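Side-chain contact in glutaconate CoA-transferase subunit A (PDB 1POI), which transfers the coenzyme A moiety from acetyl-CoA to glutaconate or (R)-2-hydroxyglutarate in the fermentation of glutamate: residues I177-A182 against G186-W191. Sequence-based numbering, arbitrary orientation.
Sequences IHAQQA and GTVRIW
R189 O receives the backbone N atoms of both Q180, weakly, and Q181, at 3.3 Å, which makes a classic beta bulge in the short antiparallel hairpin that follows strand 174-179 of the parallel sheet; both glutamines also reach for W191. The bent chain of Q180 (chi2 83°) lies over one face of the indole: its CB sits 3.7 Å from the centroid of the six-membered ring in a CH-pi contact, and its amide stacks on the ring system, the two planes 14° apart. From there OE1 of Q180 takes the backbone N of W191 at 3.1 Å, with the donor above the carbonyl plane. Q181, extended beyond CG, comes to the indole's edge instead, where its OE1 accepts NE1 of W191 at 3.0 Å, in the ring plane. The same OE1 lies at the edge of the R189 guanidinium, in its plane, and 3.2 Å from R189 CD. A leucine in place of W191 has neither the N-H nor the flat face, and is likely to leave Q181 OE1 without this donor and the Q180 side chain freer to turn. Further along, R189 N bonds to Q181 O at 2.8 Å. Just before the bulge, CB of A179 rests against both CG1 of V188, at 3.6 Å, and CG1 of I190. Second-shell partners hold the ends: NE2 of Q180 bonds to Y250 O, and NE of R189 to N227 OD1.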
loop_
_atom_site.group_PDB
_atom_site.type_symbol
_atom_site.label_atom_id
_atom_site.label_comp_id
_atom_site.label_asym_id
_atom_site.label_seq_id
_atom_site.Cartn_x
_atom_site.Cartn_y
_atom_site.Cartn_z
ATOM N N ILE A 177 3.930 -1.403 -26.687
ATOM C CA ILE A 177 3.859 -2.135 -25.414
ATOM C C ILE A 177 2.524 -1.922 -24.651
ATOM O O ILE A 177 1.859 -0.877 -24.788
ATOM C CB ILE A 177 5.063 -1.777 -24.464
ATOM C CG1 ILE A 177 4.897 -0.380 -23.876
ATOM C CG2 ILE A 177 6.395 -1.902 -25.185
ATOM C CD1 ILE A 177 6.111 0.064 -23.094
ATOM N N HIS A 178 2.138 -2.907 -23.842
ATOM C CA HIS A 178 0.897 -2.798 -23.084
ATOM C C HIS A 178 1.162 -2.688 -21.576
ATOM O O HIS A 178 1.833 -3.532 -20.997
ATOM C CB HIS A 178 -0.005 -4.001 -23.370
ATOM C CG HIS A 178 -1.364 -3.863 -22.776
ATOM N ND1 HIS A 178 -2.285 -2.962 -23.256
ATOM C CD2 HIS A 178 -1.900 -4.382 -21.652
ATOM C CE1 HIS A 178 -3.323 -2.915 -22.444
ATOM N NE2 HIS A 178 -3.113 -3.769 -21.461
ATOM N N ALA A 179 0.605 -1.681 -20.928
ATOM C CA ALA A 179 0.855 -1.507 -19.511
ATOM C C ALA A 179 -0.434 -1.321 -18.722
ATOM O O ALA A 179 -1.485 -1.039 -19.308
ATOM C CB ALA A 179 1.755 -0.322 -19.325
ATOM N N GLN A 180 -0.355 -1.428 -17.394
ATOM C CA GLN A 180 -1.543 -1.291 -16.556
ATOM C C GLN A 180 -2.012 0.128 -16.336
ATOM O O GLN A 180 -3.212 0.364 -16.220
ATOM C CB GLN A 180 -1.378 -1.998 -15.219
ATOM C CG GLN A 180 -1.248 -3.497 -15.340
ATOM C CD GLN A 180 0.157 -3.891 -15.657
ATOM O OE1 GLN A 180 0.987 -3.042 -15.959
ATOM N NE2 GLN A 180 0.466 -5.157 -15.518
ATOM N N GLN A 181 -1.089 1.077 -16.266
ATOM C CA GLN A 181 -1.477 2.483 -16.068
ATOM C C GLN A 181 -0.513 3.426 -16.794
ATOM O O GLN A 181 0.691 3.126 -16.934
ATOM C CB GLN A 181 -1.481 2.851 -14.578
ATOM C CG GLN A 181 -2.278 1.940 -13.669
ATOM C CD GLN A 181 -1.976 2.207 -12.220
ATOM O OE1 GLN A 181 -0.903 1.847 -11.730
ATOM N NE2 GLN A 181 -2.902 2.862 -11.526
ATOM N N ALA A 182 -1.041 4.562 -17.228
ATOM C CA ALA A 182 -0.259 5.566 -17.931
ATOM C C ALA A 182 -0.937 6.908 -17.726
ATOM O O ALA A 182 -2.110 6.962 -17.351
ATOM C CB ALA A 182 -0.168 5.235 -19.403
ATOM N N GLY A 186 2.286 10.532 -20.935
ATOM C CA GLY A 186 3.112 9.400 -21.322
ATOM C C GLY A 186 3.825 8.635 -20.228
ATOM O O GLY A 186 4.499 7.644 -20.539
ATOM N N THR A 187 3.732 9.076 -18.969
ATOM C CA THR A 187 4.374 8.321 -17.897
ATOM C C THR A 187 3.656 6.955 -17.813
ATOM O O THR A 187 2.415 6.883 -17.699
ATOM C CB THR A 187 4.304 9.036 -16.544
ATOM O OG1 THR A 187 4.495 10.445 -16.727
ATOM C CG2 THR A 187 5.397 8.524 -15.642
ATOM N N VAL A 188 4.459 5.895 -17.865
ATOM C CA VAL A 188 3.988 4.514 -17.873
ATOM C C VAL A 188 4.368 3.662 -16.664
ATOM O O VAL A 188 5.539 3.614 -16.266
ATOM C CB VAL A 188 4.500 3.813 -19.140
ATOM C CG1 VAL A 188 4.198 2.330 -19.122
ATOM C CG2 VAL A 188 3.897 4.480 -20.349
ATOM N N ARG A 189 3.367 2.945 -16.142
ATOM C CA ARG A 189 3.496 2.048 -14.991
ATOM C C ARG A 189 3.208 0.609 -15.425
ATOM O O ARG A 189 2.080 0.303 -15.804
ATOM C CB ARG A 189 2.455 2.411 -13.924
ATOM C CG ARG A 189 3.006 2.917 -12.607
ATOM C CD ARG A 189 1.870 3.377 -11.696
ATOM N NE ARG A 189 2.287 4.444 -10.783
ATOM C CZ ARG A 189 1.584 4.869 -9.732
ATOM N NH1 ARG A 189 0.412 4.317 -9.424
ATOM N NH2 ARG A 189 2.020 5.901 -9.017
ATOM N N ILE A 190 4.225 -0.245 -15.403
ATOM C CA ILE A 190 4.083 -1.657 -15.727
ATOM C C ILE A 190 4.304 -2.505 -14.435
ATOM O O ILE A 190 5.442 -2.620 -13.961
ATOM C CB ILE A 190 5.163 -2.120 -16.709
ATOM C CG1 ILE A 190 5.076 -1.352 -18.032
ATOM C CG2 ILE A 190 5.064 -3.639 -16.921
ATOM C CD1 ILE A 190 6.180 -1.771 -19.023
ATOM N N TRP A 191 3.240 -3.072 -13.859
ATOM C CA TRP A 191 3.373 -3.918 -12.669
ATOM C C TRP A 191 3.998 -5.292 -13.051
ATOM O O TRP A 191 3.695 -5.847 -14.107
ATOM C CB TRP A 191 2.013 -4.179 -12.071
ATOM C CG TRP A 191 1.113 -2.998 -11.929
ATOM C CD1 TRP A 191 1.463 -1.676 -11.892
ATOM C CD2 TRP A 191 -0.308 -3.041 -11.754
ATOM N NE1 TRP A 191 0.340 -0.889 -11.694
ATOM C CE2 TRP A 191 -0.758 -1.703 -11.605
ATOM C CE3 TRP A 191 -1.242 -4.075 -11.708
ATOM C CZ2 TRP A 191 -2.103 -1.380 -11.410
ATOM C CZ3 TRP A 191 -2.574 -3.751 -11.520
ATOM C CH2 TRP A 191 -2.995 -2.410 -11.371
#